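Local coordinates for ParB domain protein nuclease (PDB 5K5D) that probably takes part in archaeal DNA segregation as a pNOB8-like ParB-N protein and may act as a nuclease, at residues D108-A120 and L177-D191. The protein carries 4 engineered substitutions. Sequence-based numbering, arbitrary orientation.
Sequences DKNERLALFQKIA and LKELDKENKALSESD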
ATOM      1  N   ASP B 108       3.123  -5.885   9.269  1.00 48.48           N
ATOM      2  CA  ASP B 108       2.274  -7.053   9.047  1.00 50.48           C
ATOM      3  C   ASP B 108       1.777  -7.106   7.602  1.00 48.83           C
ATOM      4  O   ASP B 108       1.997  -6.171   6.832  1.00 51.40           O
ATOM      5  CB  ASP B 108       1.092  -7.049  10.020  1.00 49.14           C
ATOM      6  CG  ASP B 108      -0.126  -6.346   9.453  1.00 46.69           C
ATOM      7  OD1 ASP B 108      -0.111  -6.010   8.250  1.00 45.79           O
ATOM      8  OD2 ASP B 108      -1.095  -6.132  10.211  1.00 20.00           O
ATOM      9  N   LYS B 109       1.123  -8.202   7.233  1.00 47.34           N
ATOM     10  CA  LYS B 109       0.713  -8.415   5.846  1.00 56.63           C
ATOM     11  C   LYS B 109      -0.265  -7.339   5.364  1.00 56.23           C
ATOM     12  O   LYS B 109      -0.256  -6.962   4.192  1.00 53.24           O
ATOM     13  CB  LYS B 109       0.106  -9.814   5.679  1.00 62.89           C
ATOM     14  CG  LYS B 109      -0.022 -10.291   4.236  1.00 67.59           C
ATOM     15  CD  LYS B 109      -0.487 -11.741   4.180  1.00 67.60           C
ATOM     16  CE  LYS B 109      -0.547 -12.261   2.753  1.00 65.99           C
ATOM     17  NZ  LYS B 109      -1.383 -11.389   1.887  1.00 64.76           N
ATOM     18  N   ASN B 110      -1.093  -6.841   6.278  1.00 51.27           N
ATOM     19  CA  ASN B 110      -2.125  -5.862   5.945  1.00 43.70           C
ATOM     20  C   ASN B 110      -1.600  -4.436   5.810  1.00 45.79           C
ATOM     21  O   ASN B 110      -2.178  -3.614   5.101  1.00 43.22           O
ATOM     22  CB  ASN B 110      -3.255  -5.902   6.975  1.00 43.97           C
ATOM     23  CG  ASN B 110      -4.095  -7.160   6.869  1.00 47.37           C
ATOM     24  OD1 ASN B 110      -3.705  -8.222   7.352  1.00 54.19           O
ATOM     25  ND2 ASN B 110      -5.257  -7.046   6.233  1.00 37.15           N
ATOM     26  N   GLU B 111      -0.508  -4.147   6.503  1.00 42.99           N
ATOM     27  CA  GLU B 111       0.083  -2.821   6.463  1.00 42.06           C
ATOM     28  C   GLU B 111       0.905  -2.649   5.192  1.00 48.10           C
ATOM     29  O   GLU B 111       0.982  -1.553   4.637  1.00 56.11           O
ATOM     30  CB  GLU B 111       0.951  -2.584   7.702  1.00 38.22           C
ATOM     31  CG  GLU B 111       0.161  -2.509   8.992  1.00 40.11           C
ATOM     32  CD  GLU B 111       1.026  -2.694  10.227  1.00 40.91           C
ATOM     33  OE1 GLU B 111       0.590  -2.288  11.328  1.00 41.58           O
ATOM     34  OE2 GLU B 111       2.136  -3.251  10.100  1.00 36.70           O
ATOM     35  N   ARG B 112       1.519  -3.734   4.731  1.00 44.37           N
ATOM     36  CA  ARG B 112       2.305  -3.681   3.503  1.00 52.72           C
ATOM     37  C   ARG B 112       1.396  -3.661   2.276  1.00 50.60           C
ATOM     38  O   ARG B 112       1.716  -3.035   1.268  1.00 48.82           O
ATOM     39  CB  ARG B 112       3.286  -4.850   3.423  1.00 57.48           C
ATOM     40  CG  ARG B 112       2.640  -6.197   3.191  1.00 69.05           C
ATOM     41  CD  ARG B 112       3.694  -7.252   2.893  1.00 80.01           C
ATOM     42  NE  ARG B 112       4.714  -7.315   3.935  1.00 84.78           N
ATOM     43  CZ  ARG B 112       5.760  -8.130   3.903  1.00 86.51           C
ATOM     44  NH1 ARG B 112       5.926  -8.955   2.878  1.00 89.06           N
ATOM     45  NH2 ARG B 112       6.641  -8.120   4.895  1.00 85.43           N
ATOM     46  N   LEU B 113       0.264  -4.351   2.373  1.00 46.70           N
ATOM     47  CA  LEU B 113      -0.737  -4.334   1.316  1.00 40.27           C
ATOM     48  C   LEU B 113      -1.289  -2.923   1.138  1.00 34.64           C
ATOM     49  O   LEU B 113      -1.493  -2.461   0.019  1.00 37.16           O
ATOM     50  CB  LEU B 113      -1.872  -5.303   1.647  1.00 49.32           C
ATOM     51  CG  LEU B 113      -1.741  -6.732   1.122  1.00 54.63           C
ATOM     52  CD1 LEU B 113      -2.730  -7.671   1.812  1.00 51.71           C
ATOM     53  CD2 LEU B 113      -1.927  -6.754  -0.388  1.00 50.27           C
ATOM     54  N   ALA B 114      -1.531  -2.244   2.252  1.00 34.32           N
ATOM     55  CA  ALA B 114      -2.023  -0.876   2.219  1.00 39.50           C
ATOM     56  C   ALA B 114      -0.985   0.045   1.593  1.00 37.05           C
ATOM     57  O   ALA B 114      -1.331   0.966   0.854  1.00 37.99           O
ATOM     58  CB  ALA B 114      -2.392  -0.401   3.623  1.00 33.10           C
ATOM     59  N   LEU B 115       0.285  -0.209   1.887  1.00 33.32           N
ATOM     60  CA  LEU B 115       1.367   0.547   1.268  1.00 35.61           C
ATOM     61  C   LEU B 115       1.442   0.211  -0.216  1.00 35.95           C
ATOM     62  O   LEU B 115       1.591   1.093  -1.060  1.00 35.76           O
ATOM     63  CB  LEU B 115       2.702   0.234   1.946  1.00 30.72           C
ATOM     64  CG  LEU B 115       3.972   0.791   1.290  1.00 32.54           C
ATOM     65  CD1 LEU B 115       3.934   2.306   1.184  1.00 25.73           C
ATOM     66  CD2 LEU B 115       5.205   0.343   2.062  1.00 39.28           C
ATOM     67  N   PHE B 116       1.326  -1.076  -0.521  1.00 39.95           N
ATOM     68  CA  PHE B 116       1.404  -1.552  -1.891  1.00 34.13           C
ATOM     69  C   PHE B 116       0.378  -0.845  -2.768  1.00 37.23           C
ATOM     70  O   PHE B 116       0.709  -0.341  -3.841  1.00 30.91           O
ATOM     71  CB  PHE B 116       1.181  -3.061  -1.944  1.00 31.08           C
ATOM     72  CG  PHE B 116       1.838  -3.725  -3.114  1.00 41.46           C
ATOM     73  CD1 PHE B 116       2.705  -3.014  -3.929  1.00 35.48           C
ATOM     74  CD2 PHE B 116       1.589  -5.058  -3.404  1.00 45.55           C
ATOM     75  CE1 PHE B 116       3.315  -3.620  -5.009  1.00 38.71           C
ATOM     76  CE2 PHE B 116       2.199  -5.673  -4.486  1.00 45.65           C
ATOM     77  CZ  PHE B 116       3.062  -4.953  -5.289  1.00 45.47           C
ATOM     78  N   GLN B 117      -0.868  -0.812  -2.304  1.00 36.10           N
ATOM     79  CA  GLN B 117      -1.920  -0.112  -3.028  1.00 40.65           C
ATOM     80  C   GLN B 117      -1.623   1.379  -3.165  1.00 39.22           C
ATOM     81  O   GLN B 117      -1.797   1.952  -4.240  1.00 33.11           O
ATOM     82  CB  GLN B 117      -3.284  -0.314  -2.360  1.00 43.03           C
ATOM     83  CG  GLN B 117      -4.392   0.501  -3.006  1.00 45.68           C
ATOM     84  CD  GLN B 117      -5.726   0.340  -2.310  1.00 55.46           C
ATOM     85  OE1 GLN B 117      -5.980  -0.667  -1.652  1.00 62.74           O
ATOM     86  NE2 GLN B 117      -6.588   1.342  -2.448  1.00 56.50           N
ATOM     87  N   LYS B 118      -1.182   2.007  -2.076  1.00 44.19           N
ATOM     88  CA  LYS B 118      -0.876   3.435  -2.099  1.00 45.17           C
ATOM     89  C   LYS B 118       0.160   3.717  -3.168  1.00 42.76           C
ATOM     90  O   LYS B 118       0.076   4.709  -3.888  1.00 43.04           O
ATOM     91  CB  LYS B 118      -0.354   3.916  -0.748  1.00 46.10           C
ATOM     92  CG  LYS B 118      -1.422   4.161   0.290  1.00 45.11           C
ATOM     93  CD  LYS B 118      -0.800   4.691   1.565  1.00 50.57           C
ATOM     94  CE  LYS B 118      -1.783   4.661   2.719  1.00 58.01           C
ATOM     95  NZ  LYS B 118      -1.148   5.114   3.987  1.00 63.84           N
ATOM     96  N   ILE B 119       1.135   2.824  -3.268  1.00 34.50           N
ATOM     97  CA  ILE B 119       2.179   2.945  -4.273  1.00 38.02           C
ATOM     98  C   ILE B 119       1.623   2.715  -5.680  1.00 32.40           C
ATOM     99  O   ILE B 119       1.767   3.569  -6.551  1.00 33.73           O
ATOM    100  CB  ILE B 119       3.348   1.977  -3.991  1.00 35.50           C
ATOM    101  CG1 ILE B 119       4.024   2.333  -2.662  1.00 39.53           C
ATOM    102  CG2 ILE B 119       4.362   2.017  -5.118  1.00 37.04           C
ATOM    103  CD1 ILE B 119       4.662   3.719  -2.638  1.00 34.43           C
ATOM    104  N   ALA B 120       0.971   1.575  -5.894  1.00 28.67           N
ATOM    105  CA  ALA B 120       0.486   1.216  -7.228  1.00 36.56           C
ATOM    106  C   ALA B 120      -0.475   2.259  -7.805  1.00 33.45           C
ATOM    107  O   ALA B 120      -0.450   2.543  -9.003  1.00 32.44           O
ATOM    108  CB  ALA B 120      -0.156  -0.167  -7.214  1.00 46.73           C
ATOM    109  N   LEU B 177       1.575  -4.105 -10.366  1.00 50.31           N
ATOM    110  CA  LEU B 177       1.978  -4.807  -9.156  1.00 46.53           C
ATOM    111  C   LEU B 177       3.183  -5.692  -9.424  1.00 54.40           C
ATOM    112  O   LEU B 177       4.169  -5.654  -8.686  1.00 55.76           O
ATOM    113  CB  LEU B 177       0.834  -5.667  -8.626  1.00 45.89           C
ATOM    114  CG  LEU B 177      -0.446  -4.919  -8.273  1.00 47.90           C
ATOM    115  CD1 LEU B 177      -1.512  -5.888  -7.769  1.00 38.64           C
ATOM    116  CD2 LEU B 177      -0.143  -3.844  -7.246  1.00 45.42           C
ATOM    117  N   LYS B 178       3.094  -6.498 -10.479  1.00 52.18           N
ATOM    118  CA  LYS B 178       4.176  -7.413 -10.821  1.00 48.59           C
ATOM    119  C   LYS B 178       5.486  -6.660 -11.012  1.00 47.85           C
ATOM    120  O   LYS B 178       6.526  -7.071 -10.500  1.00 52.88           O
ATOM    121  CB  LYS B 178       3.830  -8.243 -12.061  1.00 51.83           C
ATOM    122  CG  LYS B 178       2.829  -9.358 -11.795  1.00 54.58           C
ATOM    123  CD  LYS B 178       2.690 -10.292 -12.991  1.00 59.14           C
ATOM    124  CE  LYS B 178       2.223  -9.542 -14.233  1.00 65.85           C
ATOM    125  NZ  LYS B 178       1.977 -10.453 -15.391  1.00 60.31           N
ATOM    126  N   GLU B 179       5.429  -5.544 -11.731  1.00 47.58           N
ATOM    127  CA  GLU B 179       6.613  -4.720 -11.957  1.00 53.36           C
ATOM    128  C   GLU B 179       7.281  -4.311 -10.647  1.00 54.29           C
ATOM    129  O   GLU B 179       8.506  -4.255 -10.557  1.00 52.91           O
ATOM    130  CB  GLU B 179       6.249  -3.474 -12.764  1.00 57.59           C
ATOM    131  CG  GLU B 179       5.755  -3.773 -14.167  1.00 64.81           C
ATOM    132  CD  GLU B 179       5.186  -2.549 -14.853  1.00 70.83           C
ATOM    133  OE1 GLU B 179       4.938  -1.542 -14.156  1.00 72.43           O
ATOM    134  OE2 GLU B 179       4.987  -2.592 -16.084  1.00 73.61           O
ATOM    135  N   LEU B 180       6.462  -4.028  -9.636  1.00 54.23           N
ATOM    136  CA  LEU B 180       6.945  -3.560  -8.341  1.00 46.42           C
ATOM    137  C   LEU B 180       7.433  -4.691  -7.442  1.00 47.64           C
ATOM    138  O   LEU B 180       8.070  -4.447  -6.415  1.00 46.95           O
ATOM    139  CB  LEU B 180       5.840  -2.792  -7.621  1.00 45.26           C
ATOM    140  CG  LEU B 180       5.525  -1.394  -8.145  1.00 45.37           C
ATOM    141  CD1 LEU B 180       4.269  -0.853  -7.474  1.00 40.74           C
ATOM    142  CD2 LEU B 180       6.713  -0.474  -7.908  1.00 42.94           C
ATOM    143  N   ASP B 181       7.125  -5.924  -7.826  1.00 49.04           N
ATOM    144  CA  ASP B 181       7.448  -7.085  -7.008  1.00 49.82           C
ATOM    145  C   ASP B 181       7.558  -8.326  -7.887  1.00 54.87           C
ATOM    146  O   ASP B 181       6.778  -9.267  -7.750  1.00 59.68           O
ATOM    147  CB  ASP B 181       6.368  -7.284  -5.941  1.00 46.04           C
ATOM    148  CG  ASP B 181       6.662  -8.451  -5.015  1.00 49.25           C
ATOM    149  OD1 ASP B 181       7.838  -8.635  -4.630  1.00 54.36           O
ATOM    150  OD2 ASP B 181       5.713  -9.185  -4.673  1.00 44.34           O
ATOM    151  N   LYS B 182       8.530  -8.323  -8.792  1.00 55.12           N
ATOM    152  CA  LYS B 182       8.674  -9.409  -9.755  1.00 60.16           C
ATOM    153  C   LYS B 182       9.084 -10.723  -9.094  1.00 67.25           C
ATOM    154  O   LYS B 182       8.562 -11.786  -9.427  1.00 64.89           O
ATOM    155  CB  LYS B 182       9.677  -9.026 -10.845  1.00 62.87           C
ATOM    156  CG  LYS B 182       9.323  -7.738 -11.567  1.00 66.25           C
ATOM    157  CD  LYS B 182      10.303  -7.414 -12.681  1.00 71.10           C
ATOM    158  CE  LYS B 182       9.944  -6.095 -13.350  1.00 73.20           C
ATOM    159  NZ  LYS B 182      10.856  -5.767 -14.479  1.00 77.55           N
ATOM    160  N   GLU B 183      10.018 -10.641  -8.151  1.00 74.37           N
ATOM    161  CA  GLU B 183      10.535 -11.827  -7.477  1.00 75.98           C
ATOM    162  C   GLU B 183       9.601 -12.310  -6.370  1.00 70.27           C
ATOM    163  O   GLU B 183       9.969 -13.164  -5.562  1.00 68.46           O
ATOM    164  CB  GLU B 183      11.937 -11.552  -6.927  1.00 80.87           C
ATOM    165  CG  GLU B 183      12.974 -11.299  -8.012  1.00 86.00           C
ATOM    166  CD  GLU B 183      14.232 -10.637  -7.486  1.00 93.81           C
ATOM    167  OE1 GLU B 183      14.121  -9.793  -6.569  1.00 98.67           O
ATOM    168  OE2 GLU B 183      15.332 -10.958  -7.989  1.00 90.87           O
ATOM    169  N   ASN B 184       8.391 -11.761  -6.343  1.00 65.41           N
ATOM    170  CA  ASN B 184       7.377 -12.176  -5.379  1.00 61.76           C
ATOM    171  C   ASN B 184       7.857 -12.172  -3.929  1.00 58.89           C
ATOM    172  O   ASN B 184       7.396 -12.970  -3.114  1.00 58.17           O
ATOM    173  CB  ASN B 184       6.836 -13.563  -5.737  1.00 62.28           C
ATOM    174  CG  ASN B 184       6.033 -13.563  -7.022  1.00 59.79           C
ATOM    175  OD1 ASN B 184       4.871 -13.156  -7.039  1.00 54.26           O
ATOM    176  ND2 ASN B 184       6.644 -14.032  -8.104  1.00 56.91           N
ATOM    177  N   LYS B 185       8.777 -11.272  -3.603  1.00 55.85           N
ATOM    178  CA  LYS B 185       9.306 -11.206  -2.246  1.00 57.60           C
ATOM    179  C   LYS B 185       8.354 -10.484  -1.289  1.00 61.64           C
ATOM    180  O   LYS B 185       8.469 -10.617  -0.071  1.00 65.83           O
ATOM    181  CB  LYS B 185      10.688 -10.548  -2.237  1.00 55.30           C
ATOM    182  CG  LYS B 185      11.780 -11.400  -2.870  1.00 59.75           C
ATOM    183  CD  LYS B 185      13.101 -10.648  -2.945  1.00 66.45           C
ATOM    184  CE  LYS B 185      14.253 -11.588  -3.260  1.00 69.29           C
ATOM    185  NZ  LYS B 185      14.485 -12.569  -2.159  1.00 65.26           N
ATOM    186  N   ALA B 186       7.414  -9.726  -1.845  1.00 56.81           N
ATOM    187  CA  ALA B 186       6.453  -8.980  -1.041  1.00 53.53           C
ATOM    188  C   ALA B 186       5.110  -9.702  -0.965  1.00 57.88           C
ATOM    189  O   ALA B 186       4.481  -9.765   0.092  1.00 54.89           O
ATOM    190  CB  ALA B 186       6.272  -7.587  -1.605  1.00 49.22           C
ATOM    191  N   LEU B 187       4.676 -10.239  -2.101  1.00 62.02           N
ATOM    192  CA  LEU B 187       3.429 -10.985  -2.177  1.00 63.37           C
ATOM    193  C   LEU B 187       3.560 -12.131  -3.163  1.00 63.43           C
ATOM    194  O   LEU B 187       4.596 -12.295  -3.804  1.00 67.61           O
ATOM    195  CB  LEU B 187       2.279 -10.076  -2.604  1.00 66.25           C
ATOM    196  CG  LEU B 187       1.829  -9.007  -1.612  1.00 64.88           C
ATOM    197  CD1 LEU B 187       0.733  -8.159  -2.231  1.00 63.83           C
ATOM    198  CD2 LEU B 187       1.352  -9.644  -0.317  1.00 66.10           C
ATOM    199  N   SER B 188       2.499 -12.919  -3.287  1.00 61.45           N
ATOM    200  CA  SER B 188       2.500 -14.055  -4.194  1.00 61.67           C
ATOM    201  C   SER B 188       1.787 -13.697  -5.486  1.00 65.81           C
ATOM    202  O   SER B 188       1.167 -12.641  -5.593  1.00 65.17           O
ATOM    203  CB  SER B 188       1.822 -15.261  -3.543  1.00 63.99           C
ATOM    204  OG  SER B 188       0.433 -15.036  -3.367  1.00 60.84           O
ATOM    205  N   GLU B 189       1.880 -14.587  -6.467  1.00 74.13           N
ATOM    206  CA  GLU B 189       1.236 -14.371  -7.752  1.00 79.53           C
ATOM    207  C   GLU B 189      -0.267 -14.182  -7.558  1.00 80.12           C
ATOM    208  O   GLU B 189      -0.843 -13.201  -8.031  1.00 83.58           O
ATOM    209  CB  GLU B 189       1.511 -15.554  -8.684  1.00 87.10           C
ATOM    210  CG  GLU B 189       1.334 -15.252 -10.169  1.00 96.18           C
ATOM    211  CD  GLU B 189       2.542 -14.560 -10.778  1.00101.14           C
ATOM    212  OE1 GLU B 189       2.422 -14.052 -11.914  1.00104.10           O
ATOM    213  OE2 GLU B 189       3.610 -14.529 -10.129  1.00 99.88           O
ATOM    214  N   SER B 190      -0.894 -15.116  -6.847  1.00 75.60           N
ATOM    215  CA  SER B 190      -2.344 -15.108  -6.647  1.00 70.06           C
ATOM    216  C   SER B 190      -2.800 -13.961  -5.750  1.00 60.85           C
ATOM    217  O   SER B 190      -3.886 -13.412  -5.935  1.00 57.38           O
ATOM    218  CB  SER B 190      -2.812 -16.441  -6.063  1.00 75.61           C
ATOM    219  OG  SER B 190      -2.291 -16.633  -4.759  1.00 79.58           O
ATOM    220  N   ASP B 191      -1.968 -13.611  -4.773  1.00 54.22           N
ATOM    221  CA  ASP B 191      -2.234 -12.465  -3.912  1.00 54.36           C
ATOM    222  C   ASP B 191      -2.275 -11.152  -4.702  1.00 50.03           C
ATOM    223  O   ASP B 191      -3.093 -10.281  -4.419  1.00 47.74           O
ATOM    224  CB  ASP B 191      -1.198 -12.376  -2.789  1.00 61.08           C
ATOM    225  CG  ASP B 191      -1.645 -13.089  -1.525  1.00 67.10           C
ATOM    226  OD1 ASP B 191      -1.055 -12.826  -0.454  1.00 68.52           O
ATOM    227  OD2 ASP B 191      -2.591 -13.904  -1.597  1.00 65.43           O
TER
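R112 and K109 make the two polar links between helix 109-128 and the segment that runs from the end of helix 170-180 into the start of helix 189-201. R112 NH1 donates to A186 O at 3.2 Å, with an N-H...O angle of 152°; the acceptor lies in the guanidinium plane, and the donor arrives in the carbonyl plane on a lone pair. A bend at chi3 (55°) brings the guanidinium edge to this carbonyl, while NH2 is weakly bonded to R104 O. K109 extends to its last torsion, where it turns to place NZ 2.8 Å from D191 OD1, a salt bridge in which NZ comes to OD1 from above the carboxylate plane. D191 N in turn donates to S188 OG, which caps the start of helix 189-201.

The contact packs one helix against the link between two others, helix 170-180 and helix 189-201. A type I turn from D181 to N184, closed by N184 N to D181 O, lets the buried D181 carboxylate take backbone N-H groups that follow it: OD1 receives A186 N at 3.0 Å and OD2 receives L187 N, both on the syn side but tilted well out of the carboxylate plane, and K192 adds a salt bridge to OD2 that would probably stabilise the negative charge. L180 O is satisfied by W98 NE1.

One helical turn beyond R112, F116 carries most of the apolar contact. L177 CD2 sits over one ring face, 4.0 Å from the centroid and 15° off the normal, a CH-pi contact; L180 CB meets the ring edge, and L187 CD1 approaches F116 CD2 at 3.4 Å. W98 also stacks on the ring. With an alanine in its place, L177, L180 and L187 would probably lose the ring they share, leaving a gap beside the D181 turn. Toward the far end, A120 CB touches L177 CD2 at 3.7 Å, and I119 CG2 meets L180 CD1.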